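Local coordinates for lactose Operon Repressor (Escherichia coli, PDB 1JYE), which represses transcription of the lactose operon by binding its operator DNA, and probably lets go when an inducer sugar binds, at residues A[71-74]-A[75-78]; A[78-81]-A[82-86]; A[109-112]-A[113-117]; A[138-142]-A[143-147]; A[187-191]-A[192-196]. The protein carries 1 engineered substitution. All blocks are in the same frame, centred on the assembly; numbering follows the deposited sequence.

Contact 1 of 5, residues A[71-74]-A[75-78]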
# COMPACT_ATOMS: atom_id res chain seq x y z
N LEU A 71 0.17 7.73 -4.22
CA LEU A 71 -0.61 6.63 -3.67
C LEU A 71 0.22 5.35 -3.66
O LEU A 71 -0.25 4.30 -3.21
CB LEU A 71 -1.90 6.43 -4.46
CG LEU A 71 -2.86 7.63 -4.42
CD1 LEU A 71 -4.15 7.27 -5.13
CD2 LEU A 71 -3.13 8.02 -2.97
N ALA A 72 1.44 5.44 -4.16
CA ALA A 72 2.34 4.29 -4.17
C ALA A 72 2.82 4.10 -2.74
O ALA A 72 3.30 3.03 -2.36
CB ALA A 72 3.52 4.54 -5.10
N LEU A 73 2.69 5.16 -1.95
CA LEU A 73 3.07 5.16 -0.54
C LEU A 73 1.90 4.60 0.27
O LEU A 73 0.74 4.90 -0.02
CB LEU A 73 3.40 6.59 -0.08
CG LEU A 73 4.60 7.26 -0.76
CD1 LEU A 73 4.60 8.75 -0.45
CD2 LEU A 73 5.89 6.61 -0.26
N HIS A 74 2.21 3.80 1.28
CA HIS A 74 1.18 3.18 2.10
C HIS A 74 0.23 4.13 2.83
O HIS A 74 -0.98 4.04 2.66
CB HIS A 74 1.82 2.22 3.11
CG HIS A 74 0.83 1.58 4.04
ND1 HIS A 74 0.43 2.16 5.22
CD2 HIS A 74 0.15 0.41 3.95
CE1 HIS A 74 -0.45 1.38 5.82
NE2 HIS A 74 -0.64 0.31 5.07
N ALA A 75 0.77 5.04 3.63
CA ALA A 75 -0.07 5.97 4.38
C ALA A 75 -1.04 6.76 3.49
O ALA A 75 -2.25 6.76 3.74
CB ALA A 75 0.80 6.93 5.20
N PRO A 76 -0.53 7.43 2.45
CA PRO A 76 -1.43 8.19 1.58
C PRO A 76 -2.55 7.33 0.98
O PRO A 76 -3.70 7.75 0.93
CB PRO A 76 -0.49 8.75 0.51
CG PRO A 76 0.80 8.91 1.26
CD PRO A 76 0.87 7.62 2.04
N SER A 77 -2.21 6.13 0.53
CA SER A 77 -3.22 5.26 -0.07
C SER A 77 -4.29 4.84 0.94
O SER A 77 -5.46 4.71 0.59
CB SER A 77 -2.56 4.02 -0.70
OG SER A 77 -1.83 3.28 0.26
N GLN A 78 -3.91 4.64 2.20
CA GLN A 78 -4.90 4.24 3.20
C GLN A 78 -5.84 5.41 3.47
O GLN A 78 -7.05 5.23 3.61
CB GLN A 78 -4.20 3.82 4.50
CG GLN A 78 -3.24 2.65 4.33
CD GLN A 78 -3.91 1.41 3.78
OE1 GLN A 78 -4.87 0.90 4.36
NE2 GLN A 78 -3.41 0.91 2.66
O HOH W 1 0.27 1.97 -1.43

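Contact 2 of 5, residues A[78-81]-A[82-86]. Engineered in segment 82-86: Leu84 (natural residue Lys).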
# COMPACT_ATOMS: atom_id res chain seq x y z
N GLN A 78 -3.91 4.64 2.20
CA GLN A 78 -4.90 4.24 3.20
C GLN A 78 -5.84 5.41 3.47
O GLN A 78 -7.05 5.23 3.61
CB GLN A 78 -4.20 3.82 4.50
CG GLN A 78 -3.24 2.65 4.33
CD GLN A 78 -3.91 1.41 3.78
OE1 GLN A 78 -4.87 0.90 4.36
NE2 GLN A 78 -3.41 0.91 2.66
N ILE A 79 -5.29 6.61 3.55
CA ILE A 79 -6.09 7.79 3.80
C ILE A 79 -7.07 8.05 2.65
O ILE A 79 -8.26 8.25 2.87
CB ILE A 79 -5.20 9.03 4.00
CG1 ILE A 79 -4.33 8.82 5.24
CG2 ILE A 79 -6.06 10.29 4.11
CD1 ILE A 79 -3.30 9.92 5.48
N VAL A 80 -6.56 8.04 1.42
CA VAL A 80 -7.42 8.30 0.27
C VAL A 80 -8.49 7.23 0.10
O VAL A 80 -9.61 7.52 -0.31
CB VAL A 80 -6.58 8.45 -1.02
CG1 VAL A 80 -7.49 8.58 -2.23
CG2 VAL A 80 -5.70 9.69 -0.91
N ALA A 81 -8.16 5.98 0.44
CA ALA A 81 -9.14 4.90 0.34
C ALA A 81 -10.32 5.23 1.26
O ALA A 81 -11.48 5.09 0.88
CB ALA A 81 -8.51 3.58 0.76
N ALA A 82 -10.01 5.68 2.47
CA ALA A 82 -11.04 6.03 3.44
C ALA A 82 -11.83 7.25 2.96
O ALA A 82 -13.04 7.33 3.18
CB ALA A 82 -10.40 6.32 4.79
N ILE A 83 -11.15 8.19 2.32
CA ILE A 83 -11.81 9.37 1.80
C ILE A 83 -12.83 8.96 0.74
O ILE A 83 -13.99 9.38 0.76
CB ILE A 83 -10.80 10.35 1.16
CG1 ILE A 83 -9.95 11.01 2.25
CG2 ILE A 83 -11.53 11.40 0.33
CD1 ILE A 83 -8.85 11.90 1.72
N LEU A 84 -12.39 8.11 -0.19
CA LEU A 84 -13.27 7.65 -1.26
C LEU A 84 -14.45 6.85 -0.72
O LEU A 84 -15.57 6.96 -1.23
CB LEU A 84 -12.49 6.80 -2.26
CG LEU A 84 -11.36 7.52 -3.00
CD1 LEU A 84 -10.61 6.52 -3.88
CD2 LEU A 84 -11.92 8.66 -3.82
N SER A 85 -14.21 6.04 0.31
CA SER A 85 -15.28 5.25 0.90
C SER A 85 -16.35 6.14 1.53
O SER A 85 -17.54 5.97 1.28
CB SER A 85 -14.72 4.30 1.95
OG SER A 85 -15.76 3.55 2.56
N ARG A 86 -15.91 7.10 2.34
CA ARG A 86 -16.84 8.00 3.01
C ARG A 86 -17.56 8.92 2.02
O ARG A 86 -18.74 9.22 2.19
CB ARG A 86 -16.11 8.83 4.07
CG ARG A 86 -17.02 9.68 4.94
CD ARG A 86 -18.12 8.84 5.59
NE ARG A 86 -18.90 9.62 6.55
CZ ARG A 86 -20.09 9.26 7.01
NH1 ARG A 86 -20.66 8.14 6.58
NH2 ARG A 86 -20.73 10.02 7.89

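Contact 3 of 5, residues A[109-112]-A[113-117]. Unlike the reference sequence in segment 109-112: Thr109 (reference Ala).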
# COMPACT_ATOMS: atom_id res chain seq x y z
N THR A 109 -0.28 23.84 -8.24
CA THR A 109 -0.71 23.46 -9.58
C THR A 109 -1.83 22.43 -9.49
O THR A 109 -2.83 22.51 -10.20
CB THR A 109 0.47 22.88 -10.40
OG1 THR A 109 1.45 23.90 -10.62
CG2 THR A 109 -0.02 22.35 -11.74
N ALA A 110 -1.66 21.47 -8.59
CA ALA A 110 -2.67 20.43 -8.40
C ALA A 110 -3.99 21.08 -7.98
O ALA A 110 -5.05 20.74 -8.50
CB ALA A 110 -2.21 19.43 -7.35
N VAL A 111 -3.91 22.01 -7.03
CA VAL A 111 -5.10 22.70 -6.55
C VAL A 111 -5.76 23.47 -7.69
O VAL A 111 -6.98 23.47 -7.83
CB VAL A 111 -4.75 23.68 -5.41
CG1 VAL A 111 -5.93 24.58 -5.10
CG2 VAL A 111 -4.35 22.89 -4.16
N HIS A 112 -4.94 24.13 -8.51
CA HIS A 112 -5.46 24.88 -9.65
C HIS A 112 -6.25 23.97 -10.58
O HIS A 112 -7.37 24.30 -10.98
CB HIS A 112 -4.32 25.55 -10.41
CG HIS A 112 -4.75 26.28 -11.64
ND1 HIS A 112 -5.17 25.63 -12.78
CD2 HIS A 112 -4.85 27.61 -11.90
CE1 HIS A 112 -5.50 26.53 -13.70
NE2 HIS A 112 -5.32 27.73 -13.19
N ASN A 113 -5.68 22.82 -10.93
CA ASN A 113 -6.35 21.88 -11.82
C ASN A 113 -7.64 21.35 -11.22
O ASN A 113 -8.62 21.12 -11.93
CB ASN A 113 -5.43 20.70 -12.17
CG ASN A 113 -4.17 21.13 -12.89
OD1 ASN A 113 -4.18 22.09 -13.66
ND2 ASN A 113 -3.08 20.40 -12.66
N LEU A 114 -7.65 21.13 -9.90
CA LEU A 114 -8.84 20.63 -9.22
C LEU A 114 -9.95 21.68 -9.24
O LEU A 114 -11.12 21.34 -9.45
CB LEU A 114 -8.50 20.25 -7.78
CG LEU A 114 -7.63 18.99 -7.62
CD1 LEU A 114 -7.15 18.87 -6.19
CD2 LEU A 114 -8.43 17.76 -8.03
N LEU A 115 -9.59 22.93 -9.03
CA LEU A 115 -10.57 24.02 -9.04
C LEU A 115 -11.17 24.17 -10.43
O LEU A 115 -12.32 24.58 -10.58
CB LEU A 115 -9.91 25.33 -8.61
CG LEU A 115 -9.52 25.46 -7.14
CD1 LEU A 115 -8.76 26.76 -6.93
CD2 LEU A 115 -10.77 25.42 -6.27
N ALA A 116 -10.39 23.84 -11.45
CA ALA A 116 -10.86 23.94 -12.83
C ALA A 116 -11.93 22.88 -13.11
O ALA A 116 -12.68 22.99 -14.08
CB ALA A 116 -9.69 23.76 -13.79
N GLN A 117 -11.99 21.86 -12.26
CA GLN A 117 -12.98 20.80 -12.42
C GLN A 117 -14.24 21.13 -11.62
O GLN A 117 -15.14 20.30 -11.49
CB GLN A 117 -12.40 19.46 -11.97
CG GLN A 117 -11.27 18.95 -12.84
CD GLN A 117 -11.64 18.88 -14.32
OE1 GLN A 117 -12.73 18.43 -14.67
NE2 GLN A 117 -10.74 19.34 -15.18

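Contact 4 of 5, residues A[138-142]-A[143-147]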
# COMPACT_ATOMS: atom_id res chain seq x y z
N ALA A 138 -4.38 29.93 0.23
CA ALA A 138 -4.70 31.16 -0.49
C ALA A 138 -5.07 30.83 -1.94
O ALA A 138 -5.92 31.49 -2.54
CB ALA A 138 -3.51 32.12 -0.45
N ALA A 139 -4.43 29.81 -2.49
CA ALA A 139 -4.68 29.41 -3.88
C ALA A 139 -6.01 28.68 -4.08
O ALA A 139 -6.44 28.49 -5.22
CB ALA A 139 -3.53 28.54 -4.37
N CYS A 140 -6.66 28.29 -3.00
CA CYS A 140 -7.93 27.57 -3.11
C CYS A 140 -9.12 28.46 -3.47
O CYS A 140 -10.24 27.97 -3.65
CB CYS A 140 -8.20 26.81 -1.81
SG CYS A 140 -6.99 25.50 -1.50
N THR A 141 -8.88 29.76 -3.59
CA THR A 141 -9.91 30.72 -3.95
C THR A 141 -11.22 30.60 -3.17
O THR A 141 -12.28 30.31 -3.75
CB THR A 141 -10.24 30.62 -5.46
OG1 THR A 141 -10.90 29.38 -5.73
CG2 THR A 141 -8.97 30.70 -6.29
N ASN A 142 -11.15 30.81 -1.86
CA ASN A 142 -12.33 30.75 -0.99
C ASN A 142 -13.04 29.40 -0.91
O ASN A 142 -13.95 29.23 -0.10
CB ASN A 142 -13.33 31.83 -1.40
CG ASN A 142 -12.83 33.23 -1.09
OD1 ASN A 142 -13.49 34.22 -1.41
ND2 ASN A 142 -11.66 33.32 -0.47
N VAL A 143 -12.64 28.44 -1.74
CA VAL A 143 -13.24 27.11 -1.68
C VAL A 143 -12.70 26.48 -0.40
O VAL A 143 -11.50 26.53 -0.14
CB VAL A 143 -12.80 26.24 -2.89
CG1 VAL A 143 -13.30 24.82 -2.71
CG2 VAL A 143 -13.35 26.84 -4.18
N PRO A 144 -13.57 25.88 0.43
CA PRO A 144 -13.07 25.28 1.67
C PRO A 144 -11.94 24.28 1.43
O PRO A 144 -12.02 23.45 0.53
CB PRO A 144 -14.32 24.64 2.28
CG PRO A 144 -15.17 24.36 1.08
CD PRO A 144 -15.00 25.60 0.25
N ALA A 145 -10.88 24.38 2.23
CA ALA A 145 -9.74 23.49 2.11
C ALA A 145 -9.35 22.91 3.46
O ALA A 145 -9.23 23.63 4.45
CB ALA A 145 -8.56 24.24 1.51
N LEU A 146 -9.13 21.60 3.49
CA LEU A 146 -8.76 20.90 4.72
C LEU A 146 -7.43 20.19 4.50
O LEU A 146 -7.27 19.42 3.55
CB LEU A 146 -9.86 19.88 5.06
CG LEU A 146 -9.73 19.08 6.35
CD1 LEU A 146 -9.82 20.01 7.56
CD2 LEU A 146 -10.84 18.05 6.40
N PHE A 147 -6.46 20.46 5.38
CA PHE A 147 -5.13 19.87 5.27
C PHE A 147 -4.92 18.68 6.21
O PHE A 147 -5.28 18.75 7.39
CB PHE A 147 -4.06 20.94 5.56
CG PHE A 147 -4.06 22.08 4.57
CD1 PHE A 147 -5.08 23.04 4.59
CD2 PHE A 147 -3.05 22.20 3.63
CE1 PHE A 147 -5.07 24.10 3.69
CE2 PHE A 147 -3.04 23.25 2.72
CZ PHE A 147 -4.05 24.21 2.74

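Contact 5 of 5, residues A[187-191]-A[192-196]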
# COMPACT_ATOMS: atom_id res chain seq x y z
N GLY A 187 12.22 9.73 8.88
CA GLY A 187 11.68 9.67 7.54
C GLY A 187 12.36 10.79 6.76
O GLY A 187 13.17 11.51 7.34
N PRO A 188 12.05 10.96 5.47
CA PRO A 188 12.68 12.03 4.69
C PRO A 188 12.34 13.40 5.27
O PRO A 188 11.17 13.76 5.38
CB PRO A 188 12.12 11.80 3.29
CG PRO A 188 10.75 11.22 3.56
CD PRO A 188 11.03 10.25 4.69
N LEU A 189 13.36 14.16 5.64
CA LEU A 189 13.11 15.46 6.25
C LEU A 189 12.46 16.51 5.36
O LEU A 189 12.17 17.61 5.81
CB LEU A 189 14.40 16.00 6.88
CG LEU A 189 14.95 15.08 7.98
CD1 LEU A 189 16.12 15.78 8.67
CD2 LEU A 189 13.85 14.75 9.00
N SER A 190 12.21 16.16 4.10
CA SER A 190 11.53 17.09 3.20
C SER A 190 10.05 17.08 3.58
O SER A 190 9.29 17.97 3.22
CB SER A 190 11.70 16.65 1.75
OG SER A 190 11.25 15.32 1.58
N SER A 191 9.66 16.05 4.33
CA SER A 191 8.28 15.87 4.79
C SER A 191 8.04 16.42 6.19
O SER A 191 8.72 16.04 7.14
CB SER A 191 7.91 14.39 4.77
OG SER A 191 6.82 14.13 5.64
N VAL A 192 7.04 17.29 6.33
CA VAL A 192 6.72 17.86 7.63
C VAL A 192 6.42 16.77 8.66
O VAL A 192 6.79 16.90 9.83
CB VAL A 192 5.52 18.85 7.53
CG1 VAL A 192 4.26 18.11 7.11
CG2 VAL A 192 5.31 19.55 8.87
N SER A 193 5.78 15.68 8.24
CA SER A 193 5.48 14.60 9.17
C SER A 193 6.76 13.97 9.72
O SER A 193 6.85 13.68 10.91
CB SER A 193 4.63 13.52 8.50
OG SER A 193 3.26 13.90 8.49
N ALA A 194 7.73 13.75 8.85
CA ALA A 194 9.00 13.16 9.27
C ALA A 194 9.72 14.11 10.22
O ALA A 194 10.34 13.67 11.19
CB ALA A 194 9.87 12.88 8.06
N ARG A 195 9.64 15.40 9.94
CA ARG A 195 10.30 16.40 10.77
C ARG A 195 9.68 16.47 12.17
O ARG A 195 10.40 16.49 13.16
CB ARG A 195 10.25 17.78 10.11
CG ARG A 195 11.06 17.87 8.81
CD ARG A 195 11.31 19.32 8.41
NE ARG A 195 10.09 20.06 8.13
CZ ARG A 195 9.52 20.15 6.94
NH1 ARG A 195 8.40 20.86 6.78
NH2 ARG A 195 10.05 19.54 5.89
N LEU A 196 8.36 16.52 12.24
CA LEU A 196 7.68 16.58 13.53
C LEU A 196 8.01 15.34 14.35
O LEU A 196 8.20 15.43 15.57
CB LEU A 196 6.16 16.68 13.33
CG LEU A 196 5.65 17.99 12.72
CD1 LEU A 196 4.17 17.85 12.38
CD2 LEU A 196 5.88 19.14 13.69
O HOH W 2 10.99 11.03 11.31
O HOH W 3 6.81 19.11 3.97

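Contact 1 of 5, residues A[71-74]-A[75-78]
Pro76 lays its ring obliquely against Leu73 in the opening turn of helix 74-89, just after Ala75, whose side chain touches Phe293. Pro76 CD comes 3.5 Å from Leu73 CB, a tight carbon contact; the missing N-H costs no helical bond, since at this position there is no backbone carbonyl of a preceding turn to meet it. Ser77 turns back toward 71-74. Its N donates to Leu73 O (3.2 Å, 160°), closing the turn on the N-cap residue, and Ser77 OG stands between its own N and carbonyl carbon (chi1 59°), 2.7 Å from His74 O. A water 3.0 Å from Ser77 OG probably bridges it to Leu71 O, linking loop and helix. Gln78 N bonds His74 O (3.0 Å), while its chain, bent at chi2 (-58°), lays CG over one face of the imidazole, 3.6 Å from the His74 ring centroid, a CH-pi contact. The amide follows nearly parallel to the ring. Its NE2 donates to Ala72 O of the second subunit, and the reciprocal bond forms too. The arrangement is the first turn of a helix, begun at N-cap Leu73 and set in the dimer interface.

Contact 2 of 5, residues A[78-81]-A[82-86]
Val80 turns CG1 opposite its own N (chi1 174°), extending this methyl toward the following turn, where Leu84 folds CG back beside its own N (chi1 -62°). The two side chains lie alongside each other, pointing the same way, with Val80 CG1 4.1 Å from Leu84 CG. Leu84 is an engineered residue, lysine in the natural sequence. Both segments belong to helix 74-89 of the beta-alpha-beta unit 63-68, 74-89, 93-98, and the pairing is the i to i+4 spacing of an alpha helix. One residue earlier, on the neighbouring face, Ile79 and Ile83 cross at a slant, CG2 of Ile79 meeting CD1 of Ile83 at 4.0 Å. Regular helical bonds hold the turns together, among them Leu84 N to Val80 O at 2.8 Å and nearly straight (167°). The isoleucines face inward, Ile79 onto Phe293 and Leu296, Ile83 onto Val66 and Ile123. Ala81 and Leu84 instead pack on Leu71 of the second subunit, giving the helix one apolar face toward the sheet and helix 293-308, another toward the dimer partner. Two carbonyls also carry a side chain close by: Ile83 CG1 sits 3.3 Å from Ile79 O, and Leu84 CG 3.2 Å from Val80 O.

Contact 3 of 5, residues A[109-112]-A[113-117]
Val111 and Leu115 lie side by side one turn apart on helix 104-115, their side chains pointing the same way, with Val111 CG1 4.0 Å from Leu115 CD1. Val111 sends CG1 to this meeting by placing it anti to the backbone N (chi1 169°); Leu115 answers with CG folded beside its own N and only 3.3 Å from Val111 O, covering the carbonyl that its N-H already uses. On the outer side of the helix Thr109 and Asn113 repeat the parallel arrangement: CG2 of Thr109 comes alongside ND2 of Asn113 at 3.7 Å, a methyl against an amide. Thr109 OG1, on the other branch, bonds Glu105 O one turn earlier. Here Thr109 departs from the alanine of the reference sequence. His112 takes the other attitude, crossing Asn113 at about a right angle, with the imidazole and amide planes 88° apart, so ring and amide do not stack and the pair touches little beyond the shared backbone. Beneath these side chains run four helical bonds, among them Asn113 N to Thr109 O (3.0 Å) and Leu115 N to Val111 O (2.9 Å). The last, Ala116 N to His112 O, is longer and more bent, 3.1 Å and 141°, near the end of the helix. Val111, Leu114 and Leu115 all pack on Leu122, and Leu114 also on Val95. The arrangement is that of an amphipathic helix in a beta-alpha-beta crossover that passes over strand 63-68 to link parallel strands 93-98 and 122-125, in the Rossmann-like sheet of the periplasmic-binding-protein-like fold.

Contact 4 of 5, residues A[138-142]-A[143-147]
Cys140 faces Ala145 across a tight reversal, its SG 3.6 Å from Ala145 CB; the sulfur is turned beside its own N (chi1 -65°), which aims it at the start of the strand. The carbonyl of Cys140 is gripped twice, from opposite faces of its plane. Val143 N donates to Cys140 O from above one face (3.1 Å, 151°), closing a type I' beta turn from Cys140 to Val143, and Thr141 OG1 donates to Cys140 O from the other at 2.6 Å. Thr141 is the first residue after helix 130-139 to take positive phi, and its OG1, set between N and C (chi1 69°), bends back to that bond. The same hydroxyl of Thr141 lies alongside Val143, OG1 3.9 Å from CG2. Val143 CB in turn sits 3.2 Å from Cys140 O, covering the carbonyl. Asn142 also has positive phi, as the second corner of a type I' turn requires. The turn carries the chain from helix 130-139 into strand 145-147, which pairs with strand 122-125, while Phe147 also bonds Asn157 and Ile159 through its backbone. Cys140, Thr141 and Val143 lean on Val111 and Leu115 of helix 104-115, while Pro144 and Leu146 touch helix 293-308.

Contact 5 of 5, residues A[187-191]-A[192-196]
Arg195 curls back from helix 192-207 onto the loop in front of it, where Leu189 and Ser191 receive it; the site is a helix N-cap preceded by a type I turn, Pro188 to Ser191. Arg195 CB stands 3.8 Å from Ser191 O, the carbonyl that accepts the Arg195 N-H. Arg195 CG lies against both Ser191 O and Leu189 O, the latter at 3.2 Å, with Leu189 CD2 coming obliquely against it. CD stays close to Leu189 O. There the chain bends (chi3 -62°), bringing the guanidinium over Ser191 C and Val192 CA, which lie beneath one face. At the tip Arg195 NH2 donates to Leu189 O (2.9 Å, 161°), which lies in the guanidinium plane, so the guanidinium meets the carbonyl with its edge. Ser191, the N-cap, holds OG anti to its backbone N (chi1 158°) and accepts only weakly from Ser193 N and Ala194 N. Ser193 OG bonds Asp149. One water joins Ser190 O to Val192 N across the cap; another links Gly187 N to Ala194 O, donating to Ala194 O at 2.7 Å. Against the turn, Ala194 CB comes to 3.1 Å from Pro188 O.

How the contacts relate
Contacts 1 and 2 run on along helix 74-89, share Gln78 and both reach the second subunit; Leu71 CD2 of the first packs 3.7 Å from Val80 CG2 of the second. Contacts 3 and 4 form another pair, with centres 11 Å apart, joined by Leu115, whose CD2 lies 3.6 Å from Val143 CG2. All four belong to the part of the fold built on sheet 93-98, 63-68, 122-125, 145-147. Contact 5 follows strand 182-186 of the other four-stranded parallel sheet, its nearest atoms about 8 Å from contact 1. Bound glycerol, probably from the crystallisation liquor, lies about 4 Å from the side chains of Ala75 and Ser193 and may mark a pocket between the two parts.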